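Local coordinates for protein (triosephosphate isomerase) (Thermotoga maritima, PDB 1B9B), which probably catalyses the interconversion of dihydroxyacetone phosphate and glyceraldehyde 3-phosphate, as a triosephosphate isomerase of the TIM-barrel fold, at residues D106-L118 with E145-K157. Sequence-based numbering, arbitrary orientation.
Sequences DDEFINRKVKAVL and EKQVREGFYGLDK
Two neighbouring outer helices of the TIM barrel, 107-119 and 140-152, meet where Asn111 faces Gly151; the axes of segments 107-118 and 145-152 approach to 8.3 Å, at a crossing angle of -48°. The CA atoms of Asn111 and Gly151 lie 4.5 Å apart. Asn111 CG lies opposite the backbone N (chi1 178°), which carries the amide to the C-terminal end of helix 140-152. There ND2 donates to Glu150 O, and also to Tyr153 O at 2.9 Å in a nearly straight bond (176°) that uses a carbonyl lone pair; both acceptors lie in the amide plane. A leucine here would probably leave both carbonyls without this donor and the helix end less firmly held. At the end of the type II turn 152-155, Leu155 CD2 meets Leu118 CD1 tip to tip at 3.8 Å, while Leu155 CD1 packs against Val114 CG1. At the other end, the carboxylates of Asp107 and Glu150 stack almost parallel. Lys146 NZ bridges OD2 of Asp107 and OE2 of Glu150, probably easing their repulsion; Arg100 of the same chain pairs with Asp107 OD1, and Lys137 of the second subunit with Glu150 OE1. Ile110 and Gln147 pack on barrel strand 123-128, completing the helix-over-strand layering of a (beta/alpha)8 barrel.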
ATOM      1  N   ASP B 106      -0.569  -0.298 -11.718  1.00 43.77           N
ATOM      2  CA  ASP B 106       0.683  -1.054 -11.799  1.00 42.60           C
ATOM      3  C   ASP B 106       0.989  -1.724 -13.137  1.00 42.53           C
ATOM      4  O   ASP B 106       0.160  -1.751 -14.047  1.00 39.63           O
ATOM      5  CB  ASP B 106       0.757  -2.100 -10.673  1.00 46.51           C
ATOM      6  CG  ASP B 106      -0.385  -3.100 -10.713  1.00 54.72           C
ATOM      7  OD1 ASP B 106      -0.482  -3.869 -11.693  1.00 59.09           O
ATOM      8  OD2 ASP B 106      -1.190  -3.120  -9.756  1.00 61.48           O
ATOM      9  N   ASP B 107       2.200  -2.263 -13.241  1.00 42.18           N
ATOM     10  CA  ASP B 107       2.659  -2.924 -14.453  1.00 43.31           C
ATOM     11  C   ASP B 107       1.759  -4.048 -14.962  1.00 43.70           C
ATOM     12  O   ASP B 107       1.403  -4.078 -16.137  1.00 45.02           O
ATOM     13  CB  ASP B 107       4.075  -3.459 -14.236  1.00 44.60           C
ATOM     14  CG  ASP B 107       5.112  -2.357 -14.192  1.00 45.86           C
ATOM     15  OD1 ASP B 107       5.286  -1.665 -15.214  1.00 49.33           O
ATOM     16  OD2 ASP B 107       5.759  -2.177 -13.143  1.00 49.22           O
ATOM     17  N   GLU B 108       1.403  -4.975 -14.084  1.00 45.60           N
ATOM     18  CA  GLU B 108       0.551  -6.098 -14.456  1.00 46.86           C
ATOM     19  C   GLU B 108      -0.812  -5.610 -14.930  1.00 43.09           C
ATOM     20  O   GLU B 108      -1.431  -6.201 -15.814  1.00 43.37           O
ATOM     21  CB  GLU B 108       0.400  -7.030 -13.259  1.00 56.89           C
ATOM     22  CG  GLU B 108      -0.676  -8.081 -13.397  1.00 73.45           C
ATOM     23  CD  GLU B 108      -0.830  -8.904 -12.129  1.00 85.14           C
ATOM     24  OE1 GLU B 108       0.025  -8.769 -11.219  1.00 90.84           O
ATOM     25  OE2 GLU B 108      -1.802  -9.687 -12.046  1.00 88.49           O
ATOM     26  N   PHE B 109      -1.270  -4.519 -14.334  1.00 40.55           N
ATOM     27  CA  PHE B 109      -2.545  -3.909 -14.684  1.00 37.75           C
ATOM     28  C   PHE B 109      -2.391  -3.356 -16.110  1.00 37.08           C
ATOM     29  O   PHE B 109      -3.238  -3.565 -16.984  1.00 37.54           O
ATOM     30  CB  PHE B 109      -2.823  -2.779 -13.690  1.00 41.20           C
ATOM     31  CG  PHE B 109      -4.263  -2.400 -13.567  1.00 46.29           C
ATOM     32  CD1 PHE B 109      -4.878  -1.614 -14.524  1.00 53.11           C
ATOM     33  CD2 PHE B 109      -5.003  -2.813 -12.472  1.00 54.78           C
ATOM     34  CE1 PHE B 109      -6.211  -1.239 -14.391  1.00 56.34           C
ATOM     35  CE2 PHE B 109      -6.335  -2.444 -12.330  1.00 57.31           C
ATOM     36  CZ  PHE B 109      -6.939  -1.655 -13.295  1.00 59.17           C
ATOM     37  N   ILE B 110      -1.280  -2.666 -16.338  1.00 32.46           N
ATOM     38  CA  ILE B 110      -0.986  -2.064 -17.627  1.00 29.24           C
ATOM     39  C   ILE B 110      -0.738  -3.079 -18.741  1.00 28.72           C
ATOM     40  O   ILE B 110      -1.130  -2.841 -19.890  1.00 24.71           O
ATOM     41  CB  ILE B 110       0.206  -1.114 -17.489  1.00 30.14           C
ATOM     42  CG1 ILE B 110      -0.181   0.017 -16.534  1.00 29.97           C
ATOM     43  CG2 ILE B 110       0.603  -0.551 -18.850  1.00 33.42           C
ATOM     44  CD1 ILE B 110       0.944   0.928 -16.161  1.00 32.99           C
ATOM     45  N   ASN B 111      -0.097  -4.202 -18.401  1.00 28.54           N
ATOM     46  CA  ASN B 111       0.182  -5.278 -19.357  1.00 28.59           C
ATOM     47  C   ASN B 111      -1.131  -5.838 -19.916  1.00 31.09           C
ATOM     48  O   ASN B 111      -1.245  -6.125 -21.111  1.00 26.81           O
ATOM     49  CB  ASN B 111       0.966  -6.404 -18.670  1.00 31.91           C
ATOM     50  CG  ASN B 111       1.244  -7.584 -19.599  1.00 35.01           C
ATOM     51  OD1 ASN B 111       0.333  -8.294 -20.009  1.00 38.56           O
ATOM     52  ND2 ASN B 111       2.509  -7.787 -19.936  1.00 36.34           N
ATOM     53  N   ARG B 112      -2.122  -5.994 -19.039  1.00 31.96           N
ATOM     54  CA  ARG B 112      -3.420  -6.499 -19.451  1.00 33.61           C
ATOM     55  C   ARG B 112      -4.112  -5.522 -20.398  1.00 33.46           C
ATOM     56  O   ARG B 112      -4.790  -5.939 -21.337  1.00 35.05           O
ATOM     57  CB  ARG B 112      -4.297  -6.748 -18.235  1.00 38.90           C
ATOM     58  CG  ARG B 112      -3.823  -7.865 -17.342  1.00 46.84           C
ATOM     59  CD  ARG B 112      -4.909  -8.219 -16.343  1.00 58.39           C
ATOM     60  NE  ARG B 112      -4.606  -9.443 -15.614  1.00 71.34           N
ATOM     61  CZ  ARG B 112      -4.256  -9.483 -14.332  1.00 79.95           C
ATOM     62  NH1 ARG B 112      -4.165  -8.359 -13.625  1.00 79.98           N
ATOM     63  NH2 ARG B 112      -3.993 -10.651 -13.757  1.00 84.94           N
ATOM     64  N   LYS B 113      -3.956  -4.223 -20.151  1.00 33.43           N
ATOM     65  CA  LYS B 113      -4.565  -3.223 -21.029  1.00 34.65           C
ATOM     66  C   LYS B 113      -3.877  -3.240 -22.398  1.00 35.20           C
ATOM     67  O   LYS B 113      -4.513  -2.986 -23.425  1.00 31.38           O
ATOM     68  CB  LYS B 113      -4.465  -1.818 -20.422  1.00 30.03           C
ATOM     69  CG  LYS B 113      -5.268  -1.641 -19.152  1.00 34.22           C
ATOM     70  CD  LYS B 113      -5.285  -0.193 -18.676  1.00 31.28           C
ATOM     71  CE  LYS B 113      -6.065  -0.065 -17.380  1.00 29.78           C
ATOM     72  NZ  LYS B 113      -6.411   1.339 -17.008  1.00 36.52           N
ATOM     73  N   VAL B 114      -2.578  -3.535 -22.415  1.00 31.83           N
ATOM     74  CA  VAL B 114      -1.855  -3.586 -23.676  1.00 31.81           C
ATOM     75  C   VAL B 114      -2.384  -4.734 -24.542  1.00 33.10           C
ATOM     76  O   VAL B 114      -2.697  -4.540 -25.721  1.00 32.48           O
ATOM     77  CB  VAL B 114      -0.336  -3.756 -23.449  1.00 29.36           C
ATOM     78  CG1 VAL B 114       0.345  -4.102 -24.747  1.00 30.82           C
ATOM     79  CG2 VAL B 114       0.253  -2.475 -22.908  1.00 21.83           C
ATOM     80  N   LYS B 115      -2.494  -5.923 -23.954  1.00 31.83           N
ATOM     81  CA  LYS B 115      -2.988  -7.080 -24.685  1.00 32.75           C
ATOM     82  C   LYS B 115      -4.407  -6.812 -25.130  1.00 35.53           C
ATOM     83  O   LYS B 115      -4.771  -7.082 -26.271  1.00 37.88           O
ATOM     84  CB  LYS B 115      -2.964  -8.332 -23.809  1.00 30.89           C
ATOM     85  CG  LYS B 115      -1.578  -8.759 -23.381  1.00 40.06           C
ATOM     86  CD  LYS B 115      -1.615 -10.041 -22.567  1.00 44.98           C
ATOM     87  CE  LYS B 115      -0.220 -10.426 -22.094  1.00 50.14           C
ATOM     88  NZ  LYS B 115      -0.225 -11.629 -21.208  1.00 54.31           N
ATOM     89  N   ALA B 116      -5.204  -6.271 -24.212  1.00 35.38           N
ATOM     90  CA  ALA B 116      -6.598  -5.964 -24.480  1.00 31.25           C
ATOM     91  C   ALA B 116      -6.744  -5.064 -25.691  1.00 30.99           C
ATOM     92  O   ALA B 116      -7.508  -5.370 -26.596  1.00 32.05           O
ATOM     93  CB  ALA B 116      -7.228  -5.311 -23.264  1.00 31.38           C
ATOM     94  N   VAL B 117      -6.017  -3.952 -25.707  1.00 32.72           N
ATOM     95  CA  VAL B 117      -6.093  -3.019 -26.828  1.00 33.10           C
ATOM     96  C   VAL B 117      -5.748  -3.729 -28.126  1.00 34.49           C
ATOM     97  O   VAL B 117      -6.422  -3.537 -29.140  1.00 33.59           O
ATOM     98  CB  VAL B 117      -5.133  -1.816 -26.639  1.00 36.30           C
ATOM     99  CG1 VAL B 117      -5.027  -1.032 -27.928  1.00 33.04           C
ATOM    100  CG2 VAL B 117      -5.652  -0.896 -25.529  1.00 35.41           C
ATOM    101  N   LEU B 118      -4.710  -4.561 -28.090  1.00 34.53           N
ATOM    102  CA  LEU B 118      -4.281  -5.302 -29.272  1.00 34.01           C
ATOM    103  C   LEU B 118      -5.334  -6.275 -29.770  1.00 39.82           C
ATOM    104  O   LEU B 118      -5.516  -6.423 -30.970  1.00 44.19           O
ATOM    105  CB  LEU B 118      -2.993  -6.065 -28.985  1.00 31.03           C
ATOM    106  CG  LEU B 118      -1.745  -5.217 -28.730  1.00 35.24           C
ATOM    107  CD1 LEU B 118      -0.579  -6.113 -28.343  1.00 26.29           C
ATOM    108  CD2 LEU B 118      -1.421  -4.394 -29.973  1.00 33.88           C
ATOM    109  N   GLU B 145      13.637  -0.442 -18.486  1.00 37.00           N
ATOM    110  CA  GLU B 145      13.644  -1.854 -18.862  1.00 39.11           C
ATOM    111  C   GLU B 145      12.539  -2.630 -18.150  1.00 39.94           C
ATOM    112  O   GLU B 145      11.817  -3.415 -18.771  1.00 42.80           O
ATOM    113  CB  GLU B 145      14.995  -2.499 -18.559  1.00 37.17           C
ATOM    114  CG  GLU B 145      15.032  -3.969 -18.923  1.00 35.15           C
ATOM    115  CD  GLU B 145      16.404  -4.573 -18.799  1.00 39.47           C
ATOM    116  OE1 GLU B 145      17.385  -3.807 -18.772  1.00 41.14           O
ATOM    117  OE2 GLU B 145      16.508  -5.818 -18.743  1.00 45.03           O
ATOM    118  N   LYS B 146      12.404  -2.416 -16.848  1.00 35.86           N
ATOM    119  CA  LYS B 146      11.364  -3.101 -16.105  1.00 36.00           C
ATOM    120  C   LYS B 146       9.996  -2.831 -16.725  1.00 36.99           C
ATOM    121  O   LYS B 146       9.208  -3.755 -16.936  1.00 38.86           O
ATOM    122  CB  LYS B 146      11.349  -2.647 -14.649  1.00 35.06           C
ATOM    123  CG  LYS B 146      10.130  -3.155 -13.913  1.00 40.08           C
ATOM    124  CD  LYS B 146      10.112  -2.727 -12.469  1.00 46.99           C
ATOM    125  CE  LYS B 146       8.757  -3.021 -11.842  1.00 51.49           C
ATOM    126  NZ  LYS B 146       8.338  -4.434 -12.058  1.00 56.21           N
ATOM    127  N   GLN B 147       9.724  -1.562 -17.025  1.00 36.48           N
ATOM    128  CA  GLN B 147       8.442  -1.172 -17.604  1.00 33.22           C
ATOM    129  C   GLN B 147       8.236  -1.720 -19.001  1.00 30.98           C
ATOM    130  O   GLN B 147       7.108  -2.030 -19.386  1.00 30.09           O
ATOM    131  CB  GLN B 147       8.303   0.353 -17.618  1.00 30.65           C
ATOM    132  CG  GLN B 147       8.558   0.988 -16.257  1.00 33.02           C
ATOM    133  CD  GLN B 147       8.289   2.485 -16.224  1.00 34.83           C
ATOM    134  OE1 GLN B 147       8.768   3.232 -17.072  1.00 37.61           O
ATOM    135  NE2 GLN B 147       7.528   2.928 -15.227  1.00 33.71           N
ATOM    136  N   VAL B 148       9.312  -1.845 -19.771  1.00 29.47           N
ATOM    137  CA  VAL B 148       9.170  -2.367 -21.125  1.00 33.09           C
ATOM    138  C   VAL B 148       8.964  -3.880 -21.091  1.00 36.39           C
ATOM    139  O   VAL B 148       8.097  -4.421 -21.792  1.00 32.74           O
ATOM    140  CB  VAL B 148      10.389  -2.025 -21.992  1.00 28.95           C
ATOM    141  CG1 VAL B 148      10.213  -2.604 -23.389  1.00 26.82           C
ATOM    142  CG2 VAL B 148      10.533  -0.524 -22.080  1.00 29.28           C
ATOM    143  N   ARG B 149       9.759  -4.554 -20.266  1.00 35.57           N
ATOM    144  CA  ARG B 149       9.656  -5.997 -20.118  1.00 31.77           C
ATOM    145  C   ARG B 149       8.272  -6.371 -19.582  1.00 34.99           C
ATOM    146  O   ARG B 149       7.616  -7.288 -20.107  1.00 33.96           O
ATOM    147  CB  ARG B 149      10.734  -6.491 -19.173  1.00 28.33           C
ATOM    148  CG  ARG B 149      12.128  -6.476 -19.763  1.00 24.42           C
ATOM    149  CD  ARG B 149      13.116  -6.990 -18.725  1.00 31.81           C
ATOM    150  NE  ARG B 149      14.429  -7.263 -19.292  1.00 32.44           N
ATOM    151  CZ  ARG B 149      14.641  -8.087 -20.311  1.00 34.26           C
ATOM    152  NH1 ARG B 149      13.617  -8.725 -20.884  1.00 31.99           N
ATOM    153  NH2 ARG B 149      15.873  -8.267 -20.761  1.00 25.68           N
ATOM    154  N   GLU B 150       7.830  -5.662 -18.542  1.00 29.90           N
ATOM    155  CA  GLU B 150       6.517  -5.910 -17.970  1.00 27.15           C
ATOM    156  C   GLU B 150       5.443  -5.696 -19.030  1.00 29.73           C
ATOM    157  O   GLU B 150       4.667  -6.601 -19.323  1.00 32.33           O
ATOM    158  CB  GLU B 150       6.267  -4.984 -16.785  1.00 26.13           C
ATOM    159  CG  GLU B 150       7.085  -5.333 -15.560  1.00 32.19           C
ATOM    160  CD  GLU B 150       6.414  -6.378 -14.682  1.00 35.76           C
ATOM    161  OE1 GLU B 150       5.629  -7.190 -15.219  1.00 33.82           O
ATOM    162  OE2 GLU B 150       6.680  -6.398 -13.457  1.00 36.79           O
ATOM    163  N   GLY B 151       5.415  -4.508 -19.621  1.00 30.20           N
ATOM    164  CA  GLY B 151       4.414  -4.213 -20.630  1.00 30.81           C
ATOM    165  C   GLY B 151       4.330  -5.176 -21.805  1.00 32.91           C
ATOM    166  O   GLY B 151       3.230  -5.517 -22.242  1.00 32.92           O
ATOM    167  N   PHE B 152       5.479  -5.612 -22.322  1.00 33.62           N
ATOM    168  CA  PHE B 152       5.512  -6.527 -23.467  1.00 36.16           C
ATOM    169  C   PHE B 152       5.336  -7.998 -23.118  1.00 36.20           C
ATOM    170  O   PHE B 152       5.012  -8.816 -23.991  1.00 32.06           O
ATOM    171  CB  PHE B 152       6.821  -6.375 -24.256  1.00 33.88           C
ATOM    172  CG  PHE B 152       6.798  -5.259 -25.252  1.00 37.36           C
ATOM    173  CD1 PHE B 152       7.060  -3.949 -24.861  1.00 36.38           C
ATOM    174  CD2 PHE B 152       6.465  -5.511 -26.578  1.00 36.33           C
ATOM    175  CE1 PHE B 152       6.989  -2.907 -25.775  1.00 37.27           C
ATOM    176  CE2 PHE B 152       6.390  -4.475 -27.501  1.00 39.18           C
ATOM    177  CZ  PHE B 152       6.653  -3.168 -27.097  1.00 39.85           C
ATOM    178  N   TYR B 153       5.556  -8.325 -21.848  1.00 36.40           N
ATOM    179  CA  TYR B 153       5.448  -9.696 -21.366  1.00 36.59           C
ATOM    180  C   TYR B 153       4.226 -10.414 -21.912  1.00 33.99           C
ATOM    181  O   TYR B 153       3.106  -9.925 -21.796  1.00 35.64           O
ATOM    182  CB  TYR B 153       5.400  -9.713 -19.843  1.00 37.76           C
ATOM    183  CG  TYR B 153       5.582 -11.086 -19.252  1.00 39.88           C
ATOM    184  CD1 TYR B 153       6.695 -11.863 -19.576  1.00 44.36           C
ATOM    185  CD2 TYR B 153       4.660 -11.605 -18.360  1.00 40.99           C
ATOM    186  CE1 TYR B 153       6.883 -13.119 -19.024  1.00 43.38           C
ATOM    187  CE2 TYR B 153       4.838 -12.858 -17.804  1.00 46.61           C
ATOM    188  CZ  TYR B 153       5.947 -13.606 -18.140  1.00 45.65           C
ATOM    189  OH  TYR B 153       6.112 -14.847 -17.584  1.00 54.80           O
ATOM    190  N   GLY B 154       4.445 -11.575 -22.514  1.00 30.73           N
ATOM    191  CA  GLY B 154       3.335 -12.324 -23.054  1.00 30.45           C
ATOM    192  C   GLY B 154       3.076 -12.075 -24.523  1.00 35.42           C
ATOM    193  O   GLY B 154       2.479 -12.915 -25.194  1.00 38.42           O
ATOM    194  N   LEU B 155       3.499 -10.922 -25.028  1.00 39.36           N
ATOM    195  CA  LEU B 155       3.296 -10.614 -26.439  1.00 42.08           C
ATOM    196  C   LEU B 155       4.347 -11.348 -27.250  1.00 46.10           C
ATOM    197  O   LEU B 155       5.367 -11.781 -26.715  1.00 45.68           O
ATOM    198  CB  LEU B 155       3.439  -9.118 -26.693  1.00 42.90           C
ATOM    199  CG  LEU B 155       2.544  -8.188 -25.894  1.00 43.14           C
ATOM    200  CD1 LEU B 155       2.729  -6.771 -26.395  1.00 43.83           C
ATOM    201  CD2 LEU B 155       1.101  -8.618 -26.055  1.00 46.08           C
ATOM    202  N   ASP B 156       4.104 -11.480 -28.546  1.00 50.01           N
ATOM    203  CA  ASP B 156       5.053 -12.159 -29.411  1.00 55.30           C
ATOM    204  C   ASP B 156       5.463 -11.236 -30.548  1.00 56.35           C
ATOM    205  O   ASP B 156       4.868 -10.177 -30.737  1.00 57.59           O
ATOM    206  CB  ASP B 156       4.437 -13.430 -29.984  1.00 58.73           C
ATOM    207  CG  ASP B 156       3.280 -13.142 -30.903  1.00 64.35           C
ATOM    208  OD1 ASP B 156       3.467 -12.367 -31.865  1.00 66.38           O
ATOM    209  OD2 ASP B 156       2.182 -13.686 -30.666  1.00 72.77           O
ATOM    210  N   LYS B 157       6.475 -11.665 -31.299  1.00 57.67           N
ATOM    211  CA  LYS B 157       7.021 -10.922 -32.427  1.00 57.62           C
ATOM    212  C   LYS B 157       5.957 -10.134 -33.192  1.00 59.61           C
ATOM    213  O   LYS B 157       6.105  -8.932 -33.400  1.00 62.67           O
ATOM    214  CB  LYS B 157       7.737 -11.889 -33.376  1.00 59.65           C
ATOM    215  CG  LYS B 157       8.762 -11.238 -34.285  1.00 64.82           C
ATOM    216  CD  LYS B 157       9.105 -12.122 -35.481  1.00 68.06           C
ATOM    217  CE  LYS B 157      10.263 -11.533 -36.287  1.00 71.16           C
ATOM    218  NZ  LYS B 157      10.086 -10.076 -36.563  1.00 70.95           N
TER
HETATM  219  O   HOH W   1       4.621  -1.271 -17.763  1.00 31.45           O